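Local coordinates for protein L-ribulose 3-epimerase (PDB 3VYL) that epimerises ketoses at carbon 3, interconverting L-ribulose and L-xylulose and probably also acting on D-tagatose, with a manganese ion bound in a TIM barrel, at residues N145-N150 and H178-H183; I63-P68 and G105-G110; A109-Q114 and R151-L156. All coordinates share one frame; numbering follows the deposited sequence.

Interaction 1 (N145-N150 and H178-H183). With MN (manganese (II) ion), chain I.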
loop_
_atom_site.group_PDB
_atom_site.type_symbol
_atom_site.label_atom_id
_atom_site.label_comp_id
_atom_site.label_asym_id
_atom_site.label_seq_id
_atom_site.Cartn_x
_atom_site.Cartn_y
_atom_site.Cartn_z
ATOM N N ASN A 145 -0.367 27.055 -15.914
ATOM C CA ASN A 145 -0.099 25.960 -14.987
ATOM C C ASN A 145 1.228 25.296 -15.298
ATOM O O ASN A 145 1.385 24.637 -16.326
ATOM C CB ASN A 145 -1.238 24.945 -15.005
ATOM C CG ASN A 145 -2.594 25.610 -15.058
ATOM O OD1 ASN A 145 -2.997 26.122 -16.104
ATOM N ND2 ASN A 145 -3.300 25.624 -13.926
ATOM N N LEU A 146 2.177 25.497 -14.391
ATOM C CA LEU A 146 3.543 25.020 -14.525
ATOM C C LEU A 146 3.660 23.520 -14.263
ATOM O O LEU A 146 3.459 23.095 -13.120
ATOM C CB LEU A 146 4.409 25.775 -13.526
ATOM C CG LEU A 146 5.175 27.016 -13.981
ATOM C CD1 LEU A 146 4.383 27.931 -14.907
ATOM C CD2 LEU A 146 5.684 27.761 -12.762
ATOM N N GLU A 147 3.970 22.717 -15.295
ATOM C CA GLU A 147 4.126 21.271 -15.066
ATOM C C GLU A 147 5.416 20.970 -14.351
ATOM O O GLU A 147 6.492 21.458 -14.718
ATOM C CB GLU A 147 3.975 20.384 -16.312
ATOM C CG GLU A 147 3.673 18.927 -15.938
ATOM C CD GLU A 147 3.399 17.985 -17.108
ATOM O OE1 GLU A 147 3.352 18.429 -18.267
ATOM O OE2 GLU A 147 3.223 16.773 -16.871
ATOM N N ILE A 148 5.265 20.182 -13.296
ATOM C CA ILE A 148 6.357 19.703 -12.471
ATOM C C ILE A 148 6.736 18.328 -12.997
ATOM O O ILE A 148 5.897 17.430 -13.055
ATOM C CB ILE A 148 5.895 19.590 -11.014
ATOM C CG1 ILE A 148 5.260 20.909 -10.561
ATOM C CG2 ILE A 148 7.045 19.169 -10.112
ATOM C CD1 ILE A 148 6.183 22.119 -10.594
ATOM N N VAL A 149 7.994 18.170 -13.389
ATOM C CA VAL A 149 8.417 16.953 -14.085
ATOM C C VAL A 149 9.651 16.310 -13.462
ATOM O O VAL A 149 10.331 16.924 -12.631
ATOM C CB VAL A 149 8.627 17.185 -15.609
ATOM C CG1 VAL A 149 7.320 17.602 -16.268
ATOM C CG2 VAL A 149 9.706 18.214 -15.870
ATOM N N ASN A 150 9.935 15.078 -13.879
ATOM C CA ASN A 150 11.054 14.334 -13.327
ATOM C C ASN A 150 12.397 14.861 -13.819
ATOM O O ASN A 150 12.475 15.532 -14.849
ATOM C CB ASN A 150 10.888 12.837 -13.615
ATOM C CG ASN A 150 11.168 12.483 -15.060
ATOM O OD1 ASN A 150 12.323 12.484 -15.496
ATOM N ND2 ASN A 150 10.114 12.166 -15.806
ATOM N N HIS A 178 0.850 22.455 -12.194
ATOM C CA HIS A 178 0.390 21.336 -12.980
ATOM C C HIS A 178 1.167 20.165 -12.469
ATOM O O HIS A 178 2.378 20.056 -12.681
ATOM C CB HIS A 178 0.630 21.614 -14.462
ATOM C CG HIS A 178 0.266 20.464 -15.385
ATOM N ND1 HIS A 178 0.599 20.457 -16.693
ATOM C CD2 HIS A 178 -0.388 19.261 -15.143
ATOM C CE1 HIS A 178 0.168 19.322 -17.260
ATOM N NE2 HIS A 178 -0.429 18.585 -16.315
ATOM N N LEU A 179 0.477 19.305 -11.733
ATOM C CA LEU A 179 1.069 18.095 -11.172
ATOM C C LEU A 179 0.772 16.854 -12.038
ATOM O O LEU A 179 -0.310 16.736 -12.644
ATOM C CB LEU A 179 0.559 17.895 -9.743
ATOM C CG LEU A 179 0.855 18.999 -8.722
ATOM C CD1 LEU A 179 0.326 18.587 -7.361
ATOM C CD2 LEU A 179 2.336 19.331 -8.621
ATOM N N ASP A 180 1.726 15.930 -12.092
ATOM C CA ASP A 180 1.578 14.733 -12.917
ATOM C C ASP A 180 2.016 13.495 -12.118
ATOM O O ASP A 180 3.186 13.352 -11.761
ATOM C CB ASP A 180 2.390 14.913 -14.209
ATOM C CG ASP A 180 2.293 13.726 -15.155
ATOM O OD1 ASP A 180 2.294 12.572 -14.681
ATOM O OD2 ASP A 180 2.258 13.949 -16.391
ATOM N N THR A 181 1.069 12.600 -11.851
ATOM C CA THR A 181 1.317 11.446 -11.002
ATOM C C THR A 181 2.542 10.619 -11.429
ATOM O O THR A 181 3.342 10.203 -10.586
ATOM C CB THR A 181 0.076 10.562 -10.899
ATOM O OG1 THR A 181 -0.251 10.057 -12.194
ATOM C CG2 THR A 181 -1.110 11.357 -10.357
ATOM N N PHE A 182 2.709 10.422 -12.736
ATOM C CA PHE A 182 3.901 9.770 -13.287
ATOM C C PHE A 182 5.210 10.456 -12.842
ATOM O O PHE A 182 6.160 9.792 -12.447
ATOM C CB PHE A 182 3.814 9.679 -14.817
ATOM C CG PHE A 182 5.130 9.357 -15.476
ATOM C CD1 PHE A 182 5.597 8.049 -15.517
ATOM C CD2 PHE A 182 5.921 10.370 -16.024
ATOM C CE1 PHE A 182 6.807 7.756 -16.101
ATOM C CE2 PHE A 182 7.132 10.076 -16.608
ATOM C CZ PHE A 182 7.574 8.768 -16.647
ATOM N N HIS A 183 5.250 11.782 -12.899
ATOM C CA HIS A 183 6.428 12.522 -12.456
ATOM C C HIS A 183 6.574 12.568 -10.952
ATOM O O HIS A 183 7.690 12.488 -10.414
ATOM C CB HIS A 183 6.409 13.920 -13.038
ATOM C CG HIS A 183 6.475 13.940 -14.540
ATOM N ND1 HIS A 183 7.578 13.582 -15.218
ATOM C CD2 HIS A 183 5.526 14.279 -15.492
ATOM C CE1 HIS A 183 7.345 13.683 -16.540
ATOM N NE2 HIS A 183 6.087 14.107 -16.704
HETATM MN MN MN I . 2.095 15.333 -17.903
HETATM O O HOH W 1 4.212 16.529 -11.185
HETATM O O HOH W 2 3.874 15.242 -19.465
#

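Interaction 2 (I63-P68 and G105-G110)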
loop_
_atom_site.group_PDB
_atom_site.type_symbol
_atom_site.label_atom_id
_atom_site.label_comp_id
_atom_site.label_asym_id
_atom_site.label_seq_id
_atom_site.Cartn_x
_atom_site.Cartn_y
_atom_site.Cartn_z
ATOM N N ILE A 63 -4.439 23.401 -23.512
ATOM C CA ILE A 63 -3.248 23.214 -24.315
ATOM C C ILE A 63 -2.009 23.063 -23.420
ATOM O O ILE A 63 -1.771 23.869 -22.504
ATOM C CB ILE A 63 -3.040 24.355 -25.343
ATOM C CG1 ILE A 63 -4.330 24.662 -26.120
ATOM C CG2 ILE A 63 -1.887 24.024 -26.288
ATOM C CD1 ILE A 63 -4.753 23.619 -27.138
ATOM N N SER A 64 -1.234 22.016 -23.693
ATOM C CA SER A 64 0.019 21.780 -23.004
ATOM C C SER A 64 1.116 21.712 -24.031
ATOM O O SER A 64 0.924 21.151 -25.106
ATOM C CB SER A 64 -0.031 20.454 -22.254
ATOM O OG SER A 64 -0.093 19.366 -23.166
ATOM N N ILE A 65 2.272 22.271 -23.695
ATOM C CA ILE A 65 3.460 22.148 -24.532
ATOM C C ILE A 65 4.665 21.886 -23.635
ATOM O O ILE A 65 4.560 21.936 -22.399
ATOM C CB ILE A 65 3.724 23.431 -25.361
ATOM C CG1 ILE A 65 4.017 24.622 -24.443
ATOM C CG2 ILE A 65 2.554 23.742 -26.282
ATOM C CD1 ILE A 65 4.739 25.758 -25.130
ATOM N N GLY A 66 5.805 21.602 -24.264
ATOM C CA GLY A 66 7.088 21.563 -23.579
ATOM C C GLY A 66 8.028 22.440 -24.369
ATOM O O GLY A 66 8.256 22.177 -25.543
ATOM N N LEU A 67 8.561 23.490 -23.751
ATOM C CA LEU A 67 9.441 24.413 -24.460
ATOM C C LEU A 67 10.589 23.657 -25.124
ATOM O O LEU A 67 11.101 22.698 -24.545
ATOM C CB LEU A 67 9.990 25.510 -23.526
ATOM C CG LEU A 67 9.061 26.661 -23.094
ATOM C CD1 LEU A 67 9.716 27.542 -22.047
ATOM C CD2 LEU A 67 8.616 27.499 -24.286
ATOM N N PRO A 68 10.968 24.063 -26.358
ATOM C CA PRO A 68 12.135 23.466 -27.033
ATOM C C PRO A 68 13.433 24.008 -26.469
ATOM O O PRO A 68 13.435 25.082 -25.888
ATOM C CB PRO A 68 11.966 23.906 -28.492
ATOM C CG PRO A 68 11.170 25.159 -28.412
ATOM C CD PRO A 68 10.240 24.992 -27.244
ATOM N N GLY A 105 1.816 22.348 -19.138
ATOM C CA GLY A 105 2.997 21.742 -19.684
ATOM C C GLY A 105 4.253 22.267 -19.070
ATOM O O GLY A 105 4.221 22.849 -18.026
ATOM N N ILE A 106 5.371 22.026 -19.722
ATOM C CA ILE A 106 6.631 22.514 -19.230
ATOM C C ILE A 106 6.860 23.865 -19.801
ATOM O O ILE A 106 7.149 24.033 -20.930
ATOM C CB ILE A 106 7.771 21.591 -19.636
ATOM C CG1 ILE A 106 7.358 20.149 -19.464
ATOM C CG2 ILE A 106 8.971 21.806 -18.759
ATOM C CD1 ILE A 106 8.544 19.260 -19.331
ATOM N N LEU A 107 6.709 24.830 -18.935
ATOM C CA LEU A 107 6.571 26.197 -19.278
ATOM C C LEU A 107 7.666 26.964 -18.658
ATOM O O LEU A 107 7.781 28.122 -18.866
ATOM C CB LEU A 107 5.269 26.676 -18.694
ATOM C CG LEU A 107 4.025 26.742 -19.544
ATOM C CD1 LEU A 107 3.723 25.515 -20.329
ATOM C CD2 LEU A 107 2.855 27.060 -18.676
ATOM N N SER A 108 8.462 26.306 -17.857
ATOM C CA SER A 108 9.465 27.005 -17.042
ATOM C C SER A 108 10.903 26.881 -17.513
ATOM O O SER A 108 11.778 27.589 -17.017
ATOM C CB SER A 108 9.388 26.490 -15.611
ATOM O OG SER A 108 9.076 25.106 -15.601
ATOM N N ALA A 109 11.154 25.959 -18.433
ATOM C CA ALA A 109 12.503 25.636 -18.876
ATOM C C ALA A 109 12.405 24.627 -20.010
ATOM O O ALA A 109 11.301 24.154 -20.327
ATOM C CB ALA A 109 13.300 25.062 -17.724
ATOM N N GLY A 110 13.525 24.293 -20.640
ATOM C CA GLY A 110 13.476 23.347 -21.756
ATOM C C GLY A 110 12.998 21.966 -21.334
ATOM O O GLY A 110 13.409 21.465 -20.292
#

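Interaction 3 (A109-Q114 and R151-L156)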
loop_
_atom_site.group_PDB
_atom_site.type_symbol
_atom_site.label_atom_id
_atom_site.label_comp_id
_atom_site.label_asym_id
_atom_site.label_seq_id
_atom_site.Cartn_x
_atom_site.Cartn_y
_atom_site.Cartn_z
ATOM N N ALA A 109 11.154 25.959 -18.433
ATOM C CA ALA A 109 12.503 25.636 -18.876
ATOM C C ALA A 109 12.405 24.627 -20.010
ATOM O O ALA A 109 11.301 24.154 -20.327
ATOM C CB ALA A 109 13.300 25.062 -17.724
ATOM N N GLY A 110 13.525 24.293 -20.640
ATOM C CA GLY A 110 13.476 23.347 -21.756
ATOM C C GLY A 110 12.998 21.966 -21.334
ATOM O O GLY A 110 13.409 21.465 -20.292
ATOM N N HIS A 111 12.113 21.372 -22.134
ATOM C CA HIS A 111 11.712 19.957 -21.998
ATOM C C HIS A 111 12.793 19.020 -22.485
ATOM O O HIS A 111 13.073 18.935 -23.684
ATOM C CB HIS A 111 10.416 19.689 -22.769
ATOM C CG HIS A 111 9.826 18.307 -22.528
ATOM N ND1 HIS A 111 8.897 17.759 -23.343
ATOM C CD2 HIS A 111 10.059 17.370 -21.523
ATOM C CE1 HIS A 111 8.544 16.545 -22.876
ATOM N NE2 HIS A 111 9.262 16.306 -21.768
ATOM N N GLY A 112 13.421 18.304 -21.565
ATOM C CA GLY A 112 14.463 17.366 -21.955
ATOM C C GLY A 112 15.522 17.203 -20.892
ATOM O O GLY A 112 15.504 17.908 -19.882
ATOM N N LEU A 113 16.436 16.256 -21.117
ATOM C CA LEU A 113 17.572 16.063 -20.229
ATOM C C LEU A 113 18.576 17.177 -20.459
ATOM O O LEU A 113 19.044 17.379 -21.579
ATOM C CB LEU A 113 18.220 14.689 -20.431
ATOM C CG LEU A 113 19.464 14.382 -19.573
ATOM C CD1 LEU A 113 19.232 14.596 -18.084
ATOM C CD2 LEU A 113 19.935 12.959 -19.814
ATOM N N GLN A 114 18.892 17.898 -19.392
ATOM C CA GLN A 114 19.801 19.037 -19.469
ATOM C C GLN A 114 21.229 18.624 -19.199
ATOM O O GLN A 114 21.476 17.719 -18.407
ATOM C CB GLN A 114 19.388 20.138 -18.486
ATOM C CG GLN A 114 17.987 20.683 -18.707
ATOM C CD GLN A 114 17.690 21.016 -20.151
ATOM O OE1 GLN A 114 16.601 20.731 -20.641
ATOM N NE2 GLN A 114 18.652 21.624 -20.844
ATOM N N ARG A 151 13.447 14.541 -13.070
ATOM C CA ARG A 151 14.808 15.004 -13.334
ATOM C C ARG A 151 15.266 14.907 -14.789
ATOM O O ARG A 151 16.030 15.751 -15.241
ATOM C CB ARG A 151 15.782 14.243 -12.455
ATOM C CG ARG A 151 15.693 12.737 -12.594
ATOM C CD ARG A 151 16.299 12.062 -11.390
ATOM N NE ARG A 151 15.571 12.377 -10.159
ATOM C CZ ARG A 151 15.914 11.920 -8.961
ATOM N NH1 ARG A 151 16.983 11.128 -8.824
ATOM N NH2 ARG A 151 15.192 12.250 -7.899
ATOM N N PHE A 152 14.807 13.871 -15.496
ATOM C CA PHE A 152 15.206 13.614 -16.883
ATOM C C PHE A 152 14.470 14.458 -17.923
ATOM O O PHE A 152 14.857 14.459 -19.093
ATOM C CB PHE A 152 15.044 12.127 -17.236
ATOM C CG PHE A 152 15.768 11.191 -16.294
ATOM C CD1 PHE A 152 17.148 11.000 -16.398
ATOM C CD2 PHE A 152 15.069 10.494 -15.325
ATOM C CE1 PHE A 152 17.815 10.143 -15.545
ATOM C CE2 PHE A 152 15.730 9.633 -14.458
ATOM C CZ PHE A 152 17.106 9.459 -14.562
ATOM N N GLU A 153 13.450 15.182 -17.518
ATOM C CA GLU A 153 12.734 16.023 -18.432
ATOM C C GLU A 153 12.882 17.540 -18.232
ATOM O O GLU A 153 12.603 18.300 -19.108
ATOM C CB GLU A 153 11.304 15.567 -18.481
ATOM C CG GLU A 153 11.178 14.094 -18.786
ATOM C CD GLU A 153 9.846 13.720 -19.327
ATOM O OE1 GLU A 153 9.216 14.557 -19.898
ATOM O OE2 GLU A 153 9.399 12.605 -19.180
ATOM N N SER A 154 13.326 17.956 -17.070
ATOM C CA SER A 154 13.709 19.309 -16.830
ATOM C C SER A 154 14.673 19.300 -15.690
ATOM O O SER A 154 14.701 18.380 -14.935
ATOM C CB SER A 154 12.521 20.151 -16.438
ATOM O OG SER A 154 12.890 21.485 -16.247
ATOM N N ASN A 155 15.468 20.335 -15.552
ATOM C CA ASN A 155 16.334 20.389 -14.419
ATOM C C ASN A 155 15.933 21.381 -13.388
ATOM O O ASN A 155 16.631 21.600 -12.457
ATOM C CB ASN A 155 17.777 20.571 -14.833
ATOM C CG ASN A 155 18.050 21.903 -15.415
ATOM O OD1 ASN A 155 17.173 22.605 -15.784
ATOM N ND2 ASN A 155 19.278 22.235 -15.512
ATOM N N LEU A 156 14.783 21.985 -13.552
ATOM C CA LEU A 156 14.416 23.040 -12.665
ATOM C C LEU A 156 13.334 22.698 -11.684
ATOM O O LEU A 156 13.575 22.648 -10.528
ATOM C CB LEU A 156 14.002 24.262 -13.473
ATOM C CG LEU A 156 14.053 25.664 -12.900
ATOM C CD1 LEU A 156 15.431 26.015 -12.455
ATOM C CD2 LEU A 156 13.615 26.625 -13.963
HETATM O O HOH W 3 16.555 17.386 -17.332
#

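Interaction 1 (N145-N150 and H178-H183)
E147 and D180 each turn CG anti to the backbone N (chi1 -161° and -179°), which carries their carboxylates off adjacent strands to one manganese ion. E147 OE2 and D180 OD2 both bind the metal at 2.1 Å. These oxygens stand 3.0 Å apart, their repulsion presumably offset by the cation, and the two carboxylate planes are nearly coplanar. A water molecule, H206 and E241 complete the site. On its way to the metal, the extended chain of E147 passes over one face of the H178 ring, with CG 3.7 Å from the ring centroid in a CH-pi contact. The carboxylate stacks on the imidazole, the planes 25° apart; H206 meets this ring edge-to-face.

The strands belong to a beta-alpha-beta unit of the TIM barrel, running parallel on either side of helix 160-170 in the sequence. H178 N donates to L146 O (2.8 Å) and I148 N to H178 O (3.0 Å), bracketing the E147-H178 bridge. D180 then caps helix 181-187: OD1 weakly accepts from F182 N while OD2 holds the metal. Beyond the metal ligands, the H183 ring is sandwiched between F182 CD2 on one face and V149 CG1 on the other, CG1 lying 3.8 Å from its centroid. N150 ND2 donates in the plane of this ring to H183 ND1 (3.0 Å), and N150 OD1 accepts from F152 N.

Interaction 2 (I63-P68 and G105-G110)
The C-terminal part of barrel strand 60-66 pairs in parallel with the residues that directly follow its neighbour 102-104: I65 with G105 and G66 with I106. I106 N donates to I65 O over 2.8 Å, and one step further on L67 N donates to I106 O over 3.2 Å; both donors lie in the plane of the carbonyl they approach. I65 O is engaged a second time by the CA-H of G105, with CA 3.1 Å away. The chain turns a corner at G105, whose phi of 109° goes with a backbone shape only glycine takes readily; a CB here would collide with I65 O.

In the closed eight-stranded TIM barrel, the residues here divide between the two sides of the sheet. I65 reaches helix 78-98, where it rests on I87, and its CG1 is 4.2 Å from L107 CD1. I106 goes to the other side and sets CB against G66 CA at 4.0 Å. S64, whose OG is hydrogen-bonded to E36, touches G105 through its CB.

Further along, residues 107-110 curve around L67. With CG anti to its carbonyl carbon (chi1 -75°), L67 brings CD1 to 3.8 Å from L107 O, while its CB lies 3.7 Å from A109 O. The same leucine packs on L88 of helix 78-98, and G110 N makes a weak hydrogen bond to D72.

Interaction 3 (A109-Q114 and R151-L156)
H111 and E153 form the closely held part of this contact, in which one glutamate is gripped through both its side chain and its backbone. H111 NE2 donates to E153 OE1 over 2.6 Å. The oxygen lies in the imidazole plane, but it is met on its anti side, with the nitrogen 27° out of the carboxylate plane. With CG swung away from the backbone N (chi1 -172°), the H111 ring lies alongside the E153 side chain, both pointing the same way. In the next residue, G112 N donates to E153 O over 2.6 Å from above the carbonyl plane. The other carboxylate oxygen, E153 OE2, accepts a weak bond from N150 ND2. Q114 crosses N155 closely, at about a right angle, CG to CG 3.5 Å, while Q122 holds N155 OD1. At the other end of the contact, A109 CB touches L156 CD2 at 4.1 Å.

Around L113 the fit is looser. Its CD1 only approaches F152 CD1, at 4.5 Å, and the F152 ring stacks on F152 of the second subunit. A water bridges the two backbones here: it donates to G112 O (2.8 Å) and R151 O (2.7 Å) and accepts from Q114 N. R151 O also accepts from W259 of the second subunit. The two loops follow adjacent strands, 102-104 and 143-147, and lie at the C-terminal rim, where TIM barrels carry their active sites and this one its manganese.

From the N terminus, interaction 2 closes first, joining 63-68 to 105-110 across the intervening helix 78-98. Its second segment runs straight into interaction 3 through the shared A109 and G110, and that contact spans helix 120-139 and strand 143-147 before closing at 151-156. Interaction 1 opens at 145-150, before interaction 3 has closed, and ends at 178-183, so these two cross. Interactions 1 and 2 are in series, yet a probable hydrogen bond from E147 N to G105 O joins them. L67 O and H111 N similarly connect interactions 2 and 3. Together the contacts tie four consecutive barrel strands, 60-66 to 175-180, and the loops that follow them.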